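Local coordinates for protein enoyl-CoA hydratase, EchA3 (Mycobacterium marinum M, PDB 3R6H) that probably acts as a lyase in lipid metabolism, as a trimeric member of the crotonase-like enoyl-CoA hydratase/isomerase family, at residues T8-H11 with G16-R19; L113-D118 with K148-P153; A143-K148 with L217-A222; L187-A190 with R195-A198. All blocks are in the same frame, centred on the assembly; numbering follows the deposited sequence.

Contact 1 of 4, residues T8-H11 with G16-R19; sequences TYTH and GVIR
T8 and R19 form a hydrogen-bonded antiparallel pair, T8 N reaching R19 O at 3.0 Å and R19 N returning to T8 O at 2.8 Å. A water joins the same two residues again, touching T8 OG1 and donating to R19 O. At Y9, whose partner in the non-hydrogen-bonded pair is I18, CG sits anti to the backbone N (chi1 169°), and the ring edge brings CD1 to I18 CG1 at 3.9 Å, while Y9 CE1 comes to 3.9 Å from G16 CA. Y9 OH is hydrogen-bonded to the D46 carboxylate of helix 30-46, against which I18 also packs. The strand axes run 4.7 Å apart at 166°, the geometry of a beta hairpin; within the chain, strand 7-12 is an outermost strand of the crotonase-like fold's six-stranded sheet, and 15-20 lies between it and 50-54. T10 repeats the reciprocal pattern with V17: T10 N donates to V17 O and V17 N to T10 O, the latter at 2.7 Å. T10 OG1 lies 3.6 Å from V17 CB, the side chains pointing the same way, and a second water spans T10 OG1 and V17 O. The H11 backbone pairs with G16, non-hydrogen-bonded.

Contact 2 of 4, residues L113-D118 with K148-P153; sequences LLCSGD and KLRLTP
R150 reaches from helix 141-150 to the turn after helix 109-114, meeting C115, G117 and D118 mainly through their carbonyl oxygens. Its CB points toward that turn, with CG turned anti to the carbonyl carbon (chi1 -50°). R150 CG lies 3.8 Å from C115 O and also makes the apolar part of the contact, 4.1 Å from C115 CB. CD passes C115 O at 4.2 Å, and bends at chi2 and chi3 then swing the guanidinium edge-on to the carbonyls. NH1 and NH2 together hold one atom: R150 NH2 lies 2.7 Å from G117 O with an N-H...O angle of 152°, and R150 NH1 lies 2.9 Å from G117 O. That oxygen is in the guanidinium plane, so the two-bond grip is flat. NH2 also makes a weak bond to C115 O, 2.8 Å away but bent to 118°, while NH1 comes to 3.4 Å from D118 O. Residues 114-117 form a type I beta turn, and both bonded carbonyls, C115 and G117, belong to it. D118 turns its carboxylate elsewhere, to salt bridges with K209 and R213 and to the amide of V98, and its O accepts from Q158 of the second subunit. R150 O accepts from S154 of that same subunit, which places the contact beside a trimer interface. Within this buried contact the carbonyl dipoles probably help stabilise the arginine's charge, with D178 adding a long, weak ion pair, and the two bonds to G117 O restrain the rotation of the guanidinium against the turn.

Contact 3 of 4, residues A143-K148 with L217-A222; sequences AMEVLK and LKAIRA
E145 lays the face of its carboxylate against the methyl of A219, and its CD comes to 3.2 Å from A219 CB, a tight approach. The conformation explains it: CG is anti to the carbonyl carbon (chi1 -67°), and a bend at chi2 (-74°) turns the carboxylate flat against A219. OE1 and OE2 of E145 each stand 3.5 Å from A219 CB, so the methyl stands over the face of the group, directly above CD, and favours neither oxygen. Nearer the backbone the same side chain is apolar in its contacts, with E145 CB 3.8 Å from I220 CG1. Helices 141-150 and 214-225 pack here as an antiparallel pair, the short segments being 8.9 Å apart at their axes and inclined at 161°, with E145 and I220 bringing their CA atoms nearest. They belong to the helical part of the crotonase-like fold, where L92 of helix 75-92 touches I220 as well. I220 sends CG1 anti to its carbonyl carbon and continues extended, which carries CD1 across to V146. There I220 CD1 meets V146 CG2 at 3.7 Å, and the two side chains cross at a slant. Elsewhere on helix 141-150, M144 packs on A212 of the third subunit.

Contact 4 of 4, residues L187-A190 with R195-A198; sequences LSRA and REFA
This is a surface salt bridge within one helix, 186-198, where R189 and E196 lie seven residues, about two turns, apart on the same side. R189 NH1 donates to E196 OE1 over 3.2 Å with an N-H...O angle of 168°, a nearly straight bond, and a weak second one goes from R189 NH1 to E196 OE2 at 3.5 Å. The acid oxygen sits near the guanidinium plane, at its edge. From the carboxylate's side the donor arrives at OE1 from the syn direction but well out of plane, and the two flat groups are turned 46° against each other. R189 starts out pointing away and is brought round by its bend at chi2 (67°), whereas E196 already sets off toward R189 and runs extended beyond CG; the chains cross at about a right angle. A water completes a ring on the same edge, accepting from R189 NH2 at 2.8 Å and donating to E196 OE1 at 2.8 Å. NH1 has a stronger partner in E192, one turn on from R189, and NE pairs with E179 of strand 179-180. Elsewhere on the helix, L187 and A190 rest on strand 98-102, L187 also packs against strand 50-54, and F197 meets H119 of strand 119-122 edge-to-face.

Contacts 1 and 4 lie on one side of the chain, their centres 13 Å apart, and touch where R19 CZ packs on L187 CD2 at 3.7 Å; the hairpin at the sheet's edge thus abuts helix 186-198. Contacts 2 and 3 form a second pair, centres 10 Å apart, sharing K148 and helix 141-150 and joined by C115 CB to V146 CG1 at 3.6 Å. Contact 1 sits across the chain's centre from both, with centres 23 Å from contact 2 and 27 Å from contact 3. The bound potassium ion is about 11 Å from the V146 side chain and about 12 Å from that of S116, close to neither.

Contact 1 of 4, residues T8-H11 with G16-R19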
# COMPACT_ATOMS: atom_id res chain seq x y z
N THR A 8 -12.14 -30.31 -12.03
CA THR A 8 -13.07 -30.35 -13.16
C THR A 8 -12.89 -29.09 -13.96
O THR A 8 -12.89 -27.98 -13.40
CB THR A 8 -14.53 -30.49 -12.73
OG1 THR A 8 -14.68 -31.68 -11.94
CG2 THR A 8 -15.47 -30.58 -13.95
N TYR A 9 -12.69 -29.25 -15.27
CA TYR A 9 -12.57 -28.14 -16.19
C TYR A 9 -13.78 -28.09 -17.12
O TYR A 9 -14.18 -29.11 -17.71
CB TYR A 9 -11.30 -28.27 -17.05
CG TYR A 9 -11.27 -27.29 -18.21
CD1 TYR A 9 -11.00 -25.94 -18.01
CD2 TYR A 9 -11.48 -27.70 -19.51
CE1 TYR A 9 -10.97 -25.03 -19.07
CE2 TYR A 9 -11.46 -26.80 -20.57
CZ TYR A 9 -11.19 -25.47 -20.35
OH TYR A 9 -11.17 -24.58 -21.41
N THR A 10 -14.36 -26.90 -17.24
CA THR A 10 -15.44 -26.66 -18.20
C THR A 10 -15.16 -25.38 -19.01
O THR A 10 -14.56 -24.43 -18.52
CB THR A 10 -16.84 -26.63 -17.53
OG1 THR A 10 -16.86 -25.71 -16.42
CG2 THR A 10 -17.21 -28.01 -17.00
N HIS A 11 -15.57 -25.42 -20.27
CA HIS A 11 -15.30 -24.38 -21.26
C HIS A 11 -16.67 -23.85 -21.61
O HIS A 11 -17.51 -24.58 -22.15
CB HIS A 11 -14.59 -25.01 -22.49
CG HIS A 11 -14.31 -24.05 -23.61
ND1 HIS A 11 -14.20 -24.45 -24.92
CD2 HIS A 11 -14.13 -22.71 -23.60
CE1 HIS A 11 -13.95 -23.40 -25.68
NE2 HIS A 11 -13.90 -22.33 -24.90
N GLY A 16 -13.11 -20.24 -19.28
CA GLY A 16 -12.82 -21.56 -18.76
C GLY A 16 -13.11 -21.52 -17.28
O GLY A 16 -12.90 -20.49 -16.64
N VAL A 17 -13.63 -22.62 -16.73
CA VAL A 17 -13.90 -22.71 -15.30
C VAL A 17 -13.21 -23.95 -14.76
O VAL A 17 -13.45 -25.06 -15.26
CB VAL A 17 -15.42 -22.79 -14.99
CG1 VAL A 17 -15.68 -22.97 -13.48
CG2 VAL A 17 -16.12 -21.59 -15.52
N ILE A 18 -12.36 -23.75 -13.75
CA ILE A 18 -11.61 -24.83 -13.12
C ILE A 18 -12.09 -24.95 -11.67
O ILE A 18 -11.96 -24.01 -10.88
CB ILE A 18 -10.10 -24.58 -13.18
CG1 ILE A 18 -9.63 -24.63 -14.63
CG2 ILE A 18 -9.31 -25.54 -12.23
CD1 ILE A 18 -8.18 -24.28 -14.79
N ARG A 19 -12.66 -26.10 -11.31
CA ARG A 19 -13.22 -26.29 -9.97
C ARG A 19 -12.43 -27.39 -9.22
O ARG A 19 -12.36 -28.52 -9.67
CB ARG A 19 -14.72 -26.64 -10.03
CG ARG A 19 -15.62 -25.53 -10.58
CD ARG A 19 -17.11 -25.94 -10.76
NE ARG A 19 -17.83 -26.03 -9.48
CZ ARG A 19 -19.14 -26.29 -9.36
NH1 ARG A 19 -19.90 -26.46 -10.45
NH2 ARG A 19 -19.71 -26.35 -8.16
O HOH W 1 -13.91 -30.76 -9.25
O HOH W 2 -15.65 -26.75 -14.09

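Contact 2 of 4, residues L113-D118 with K148-P153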
# COMPACT_ATOMS: atom_id res chain seq x y z
N LEU A 113 -2.51 -18.88 -3.44
CA LEU A 113 -3.22 -19.17 -4.68
C LEU A 113 -4.33 -18.11 -4.92
O LEU A 113 -4.46 -17.60 -6.05
CB LEU A 113 -3.79 -20.61 -4.66
CG LEU A 113 -4.50 -21.06 -5.93
CD1 LEU A 113 -3.49 -21.04 -7.05
CD2 LEU A 113 -5.09 -22.49 -5.77
N LEU A 114 -5.11 -17.80 -3.88
CA LEU A 114 -6.16 -16.78 -3.94
C LEU A 114 -5.57 -15.45 -4.45
O LEU A 114 -6.14 -14.79 -5.31
CB LEU A 114 -6.81 -16.61 -2.55
CG LEU A 114 -7.70 -15.40 -2.35
CD1 LEU A 114 -8.94 -15.54 -3.27
CD2 LEU A 114 -8.05 -15.29 -0.84
N CYS A 115 -4.39 -15.09 -3.92
CA CYS A 115 -3.70 -13.85 -4.30
C CYS A 115 -3.01 -13.90 -5.69
O CYS A 115 -2.36 -12.91 -6.10
CB CYS A 115 -2.65 -13.53 -3.26
SG CYS A 115 -3.34 -12.90 -1.71
N SER A 116 -3.17 -15.01 -6.41
CA SER A 116 -2.51 -15.20 -7.69
C SER A 116 -3.40 -14.89 -8.90
O SER A 116 -2.93 -15.00 -10.01
CB SER A 116 -1.93 -16.64 -7.81
OG SER A 116 -1.06 -16.93 -6.72
N GLY A 117 -4.66 -14.47 -8.66
CA GLY A 117 -5.57 -14.08 -9.75
C GLY A 117 -5.78 -12.58 -9.84
O GLY A 117 -5.46 -11.81 -8.90
N ASP A 118 -6.43 -12.15 -10.92
CA ASP A 118 -6.64 -10.71 -11.15
C ASP A 118 -7.78 -10.10 -10.33
O ASP A 118 -7.72 -8.92 -9.96
CB ASP A 118 -6.90 -10.46 -12.63
CG ASP A 118 -5.70 -10.83 -13.49
OD1 ASP A 118 -4.71 -10.08 -13.48
OD2 ASP A 118 -5.72 -11.93 -14.10
N LYS A 148 3.06 -9.53 -0.70
CA LYS A 148 3.48 -8.13 -0.78
C LYS A 148 2.86 -7.46 -2.00
O LYS A 148 2.58 -6.27 -1.98
CB LYS A 148 4.99 -8.03 -0.89
CG LYS A 148 5.52 -6.63 -0.57
CD LYS A 148 7.01 -6.61 -0.55
CE LYS A 148 7.59 -6.48 -1.92
NZ LYS A 148 9.04 -6.00 -1.85
N LEU A 149 2.63 -8.24 -3.05
CA LEU A 149 2.04 -7.69 -4.26
C LEU A 149 0.60 -7.17 -4.05
O LEU A 149 0.16 -6.29 -4.80
CB LEU A 149 2.00 -8.74 -5.39
CG LEU A 149 1.59 -8.29 -6.78
CD1 LEU A 149 2.54 -7.28 -7.43
CD2 LEU A 149 1.52 -9.59 -7.66
N ARG A 150 -0.13 -7.77 -3.11
CA ARG A 150 -1.58 -7.49 -2.94
C ARG A 150 -1.97 -6.83 -1.63
O ARG A 150 -2.89 -6.03 -1.59
CB ARG A 150 -2.43 -8.76 -3.12
CG ARG A 150 -2.14 -9.57 -4.35
CD ARG A 150 -2.24 -8.78 -5.61
NE ARG A 150 -3.59 -8.62 -6.16
CZ ARG A 150 -4.20 -9.50 -6.96
NH1 ARG A 150 -5.37 -9.22 -7.50
NH2 ARG A 150 -3.63 -10.66 -7.25
N LEU A 151 -1.25 -7.09 -0.55
CA LEU A 151 -1.69 -6.58 0.75
C LEU A 151 -1.24 -5.15 0.97
O LEU A 151 -0.22 -4.73 0.45
CB LEU A 151 -1.17 -7.47 1.88
CG LEU A 151 -1.76 -8.89 1.91
CD1 LEU A 151 -1.31 -9.67 3.19
CD2 LEU A 151 -3.22 -8.92 1.85
N THR A 152 -2.00 -4.39 1.75
CA THR A 152 -1.50 -3.08 2.16
C THR A 152 -0.21 -3.25 2.95
O THR A 152 0.06 -4.33 3.46
CB THR A 152 -2.49 -2.31 3.02
OG1 THR A 152 -2.71 -3.04 4.24
CG2 THR A 152 -3.85 -2.13 2.22
N PRO A 153 0.64 -2.21 3.00
CA PRO A 153 1.86 -2.37 3.83
C PRO A 153 1.60 -2.89 5.25
O PRO A 153 2.33 -3.79 5.72
CB PRO A 153 2.44 -0.97 3.81
CG PRO A 153 2.02 -0.43 2.43
CD PRO A 153 0.63 -0.94 2.26

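Contact 3 of 4, residues A143-K148 with L217-A222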
# COMPACT_ATOMS: atom_id res chain seq x y z
N ALA A 143 6.23 -16.88 -1.45
CA ALA A 143 4.93 -16.56 -0.82
C ALA A 143 4.92 -15.15 -0.28
O ALA A 143 3.91 -14.42 -0.41
CB ALA A 143 4.61 -17.57 0.31
N MET A 144 6.02 -14.71 0.32
CA MET A 144 6.06 -13.33 0.80
C MET A 144 5.86 -12.34 -0.34
O MET A 144 5.20 -11.31 -0.19
CB MET A 144 7.36 -13.02 1.56
CG MET A 144 7.54 -13.83 2.89
SD MET A 144 6.31 -13.35 4.14
CE MET A 144 7.02 -11.77 4.64
N GLU A 145 6.44 -12.65 -1.49
CA GLU A 145 6.32 -11.74 -2.64
C GLU A 145 4.88 -11.70 -3.16
O GLU A 145 4.39 -10.64 -3.58
CB GLU A 145 7.30 -12.15 -3.74
CG GLU A 145 8.78 -11.98 -3.36
CD GLU A 145 9.27 -10.58 -3.33
OE1 GLU A 145 8.61 -9.65 -3.88
OE2 GLU A 145 10.36 -10.36 -2.73
N VAL A 146 4.21 -12.83 -3.16
CA VAL A 146 2.80 -12.91 -3.54
C VAL A 146 1.94 -12.06 -2.59
O VAL A 146 1.13 -11.25 -3.06
CB VAL A 146 2.30 -14.37 -3.55
CG1 VAL A 146 0.79 -14.42 -3.66
CG2 VAL A 146 2.95 -15.20 -4.72
N LEU A 147 2.19 -12.18 -1.28
CA LEU A 147 1.47 -11.35 -0.31
C LEU A 147 1.78 -9.86 -0.51
O LEU A 147 0.88 -9.03 -0.50
CB LEU A 147 1.77 -11.76 1.12
CG LEU A 147 1.32 -13.14 1.58
CD1 LEU A 147 1.81 -13.36 3.00
CD2 LEU A 147 -0.22 -13.32 1.46
N LYS A 148 3.06 -9.53 -0.70
CA LYS A 148 3.48 -8.13 -0.78
C LYS A 148 2.86 -7.46 -2.00
O LYS A 148 2.58 -6.27 -1.98
CB LYS A 148 4.99 -8.03 -0.89
CG LYS A 148 5.52 -6.63 -0.57
CD LYS A 148 7.01 -6.61 -0.55
CE LYS A 148 7.59 -6.48 -1.92
NZ LYS A 148 9.04 -6.00 -1.85
N LEU A 217 7.21 -10.70 -10.15
CA LEU A 217 7.40 -11.97 -10.88
C LEU A 217 8.87 -12.40 -10.86
O LEU A 217 9.18 -13.59 -10.65
CB LEU A 217 6.85 -11.85 -12.30
CG LEU A 217 5.30 -11.88 -12.41
CD1 LEU A 217 4.90 -11.44 -13.81
CD2 LEU A 217 4.74 -13.25 -12.06
N LYS A 218 9.78 -11.45 -11.01
CA LYS A 218 11.23 -11.76 -10.92
C LYS A 218 11.58 -12.33 -9.55
O LYS A 218 12.36 -13.31 -9.44
CB LYS A 218 12.05 -10.51 -11.23
CG LYS A 218 13.55 -10.66 -11.12
CD LYS A 218 14.26 -9.42 -11.66
CE LYS A 218 15.73 -9.42 -11.27
NZ LYS A 218 16.48 -8.30 -11.89
N ALA A 219 11.03 -11.71 -8.50
CA ALA A 219 11.31 -12.12 -7.12
C ALA A 219 10.68 -13.47 -6.78
O ALA A 219 11.25 -14.27 -6.03
CB ALA A 219 10.87 -11.04 -6.12
N ILE A 220 9.47 -13.73 -7.29
CA ILE A 220 8.86 -15.07 -7.17
C ILE A 220 9.70 -16.18 -7.85
O ILE A 220 9.91 -17.26 -7.26
CB ILE A 220 7.41 -15.06 -7.74
CG1 ILE A 220 6.53 -14.18 -6.86
CG2 ILE A 220 6.83 -16.48 -7.83
CD1 ILE A 220 5.10 -13.93 -7.42
N ARG A 221 10.16 -15.91 -9.06
CA ARG A 221 11.11 -16.76 -9.76
C ARG A 221 12.36 -16.98 -8.89
O ARG A 221 12.78 -18.12 -8.73
CB ARG A 221 11.48 -16.17 -11.12
CG ARG A 221 12.54 -16.97 -11.93
CD ARG A 221 12.10 -18.42 -12.24
NE ARG A 221 10.79 -18.47 -12.85
CZ ARG A 221 9.91 -19.47 -12.70
NH1 ARG A 221 10.21 -20.55 -11.99
NH2 ARG A 221 8.72 -19.38 -13.28
N ALA A 222 12.95 -15.92 -8.32
CA ALA A 222 14.10 -16.12 -7.45
C ALA A 222 13.76 -16.95 -6.21
O ALA A 222 14.58 -17.78 -5.73
CB ALA A 222 14.75 -14.77 -7.06

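Contact 4 of 4, residues L187-A190 with R195-A198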
# COMPACT_ATOMS: atom_id res chain seq x y z
N LEU A 187 -19.47 -18.21 -6.96
CA LEU A 187 -19.08 -18.86 -8.22
C LEU A 187 -19.76 -18.19 -9.42
O LEU A 187 -19.10 -17.80 -10.39
CB LEU A 187 -19.40 -20.36 -8.19
CG LEU A 187 -19.00 -21.14 -9.45
CD1 LEU A 187 -17.51 -21.01 -9.71
CD2 LEU A 187 -19.43 -22.63 -9.38
N SER A 188 -21.09 -17.99 -9.35
CA SER A 188 -21.78 -17.33 -10.45
C SER A 188 -21.26 -15.91 -10.67
O SER A 188 -21.09 -15.50 -11.83
CB SER A 188 -23.31 -17.38 -10.28
OG SER A 188 -23.75 -16.74 -9.13
N ARG A 189 -20.96 -15.18 -9.59
CA ARG A 189 -20.43 -13.82 -9.74
C ARG A 189 -19.00 -13.86 -10.34
O ARG A 189 -18.67 -13.05 -11.21
CB ARG A 189 -20.47 -13.03 -8.44
CG ARG A 189 -19.79 -11.69 -8.52
CD ARG A 189 -20.46 -10.68 -9.44
NE ARG A 189 -19.51 -9.60 -9.59
CZ ARG A 189 -19.14 -9.00 -10.71
NH1 ARG A 189 -19.76 -9.23 -11.87
NH2 ARG A 189 -18.19 -8.07 -10.63
N ALA A 190 -18.17 -14.83 -9.91
CA ALA A 190 -16.83 -14.97 -10.49
C ALA A 190 -16.90 -15.24 -12.00
O ALA A 190 -16.14 -14.65 -12.79
CB ALA A 190 -16.05 -16.09 -9.76
N ARG A 195 -16.51 -13.18 -17.58
CA ARG A 195 -17.09 -12.81 -18.89
C ARG A 195 -16.92 -11.33 -19.21
O ARG A 195 -16.59 -10.96 -20.33
CB ARG A 195 -18.58 -13.16 -18.97
CG ARG A 195 -18.84 -14.62 -18.97
CD ARG A 195 -20.34 -14.96 -19.09
NE ARG A 195 -20.64 -16.18 -18.33
CZ ARG A 195 -20.35 -17.41 -18.73
NH1 ARG A 195 -20.66 -18.45 -17.95
NH2 ARG A 195 -19.74 -17.63 -19.89
N GLU A 196 -17.13 -10.48 -18.22
CA GLU A 196 -16.90 -9.04 -18.37
C GLU A 196 -15.44 -8.76 -18.75
O GLU A 196 -15.17 -8.00 -19.67
CB GLU A 196 -17.29 -8.29 -17.07
CG GLU A 196 -18.79 -8.30 -16.80
CD GLU A 196 -19.21 -8.06 -15.32
OE1 GLU A 196 -18.36 -7.88 -14.44
OE2 GLU A 196 -20.42 -8.06 -15.05
N PHE A 197 -14.51 -9.39 -18.05
CA PHE A 197 -13.06 -9.13 -18.25
C PHE A 197 -12.57 -9.68 -19.58
O PHE A 197 -11.63 -9.14 -20.16
CB PHE A 197 -12.20 -9.69 -17.10
CG PHE A 197 -12.54 -9.12 -15.74
CD1 PHE A 197 -12.86 -7.78 -15.60
CD2 PHE A 197 -12.52 -9.93 -14.59
CE1 PHE A 197 -13.18 -7.25 -14.35
CE2 PHE A 197 -12.83 -9.40 -13.34
CZ PHE A 197 -13.16 -8.06 -13.23
N ALA A 198 -13.23 -10.74 -20.08
CA ALA A 198 -12.89 -11.26 -21.43
C ALA A 198 -13.17 -10.23 -22.52
O ALA A 198 -12.64 -10.34 -23.65
CB ALA A 198 -13.67 -12.56 -21.70
O HOH W 3 -17.51 -6.06 -12.50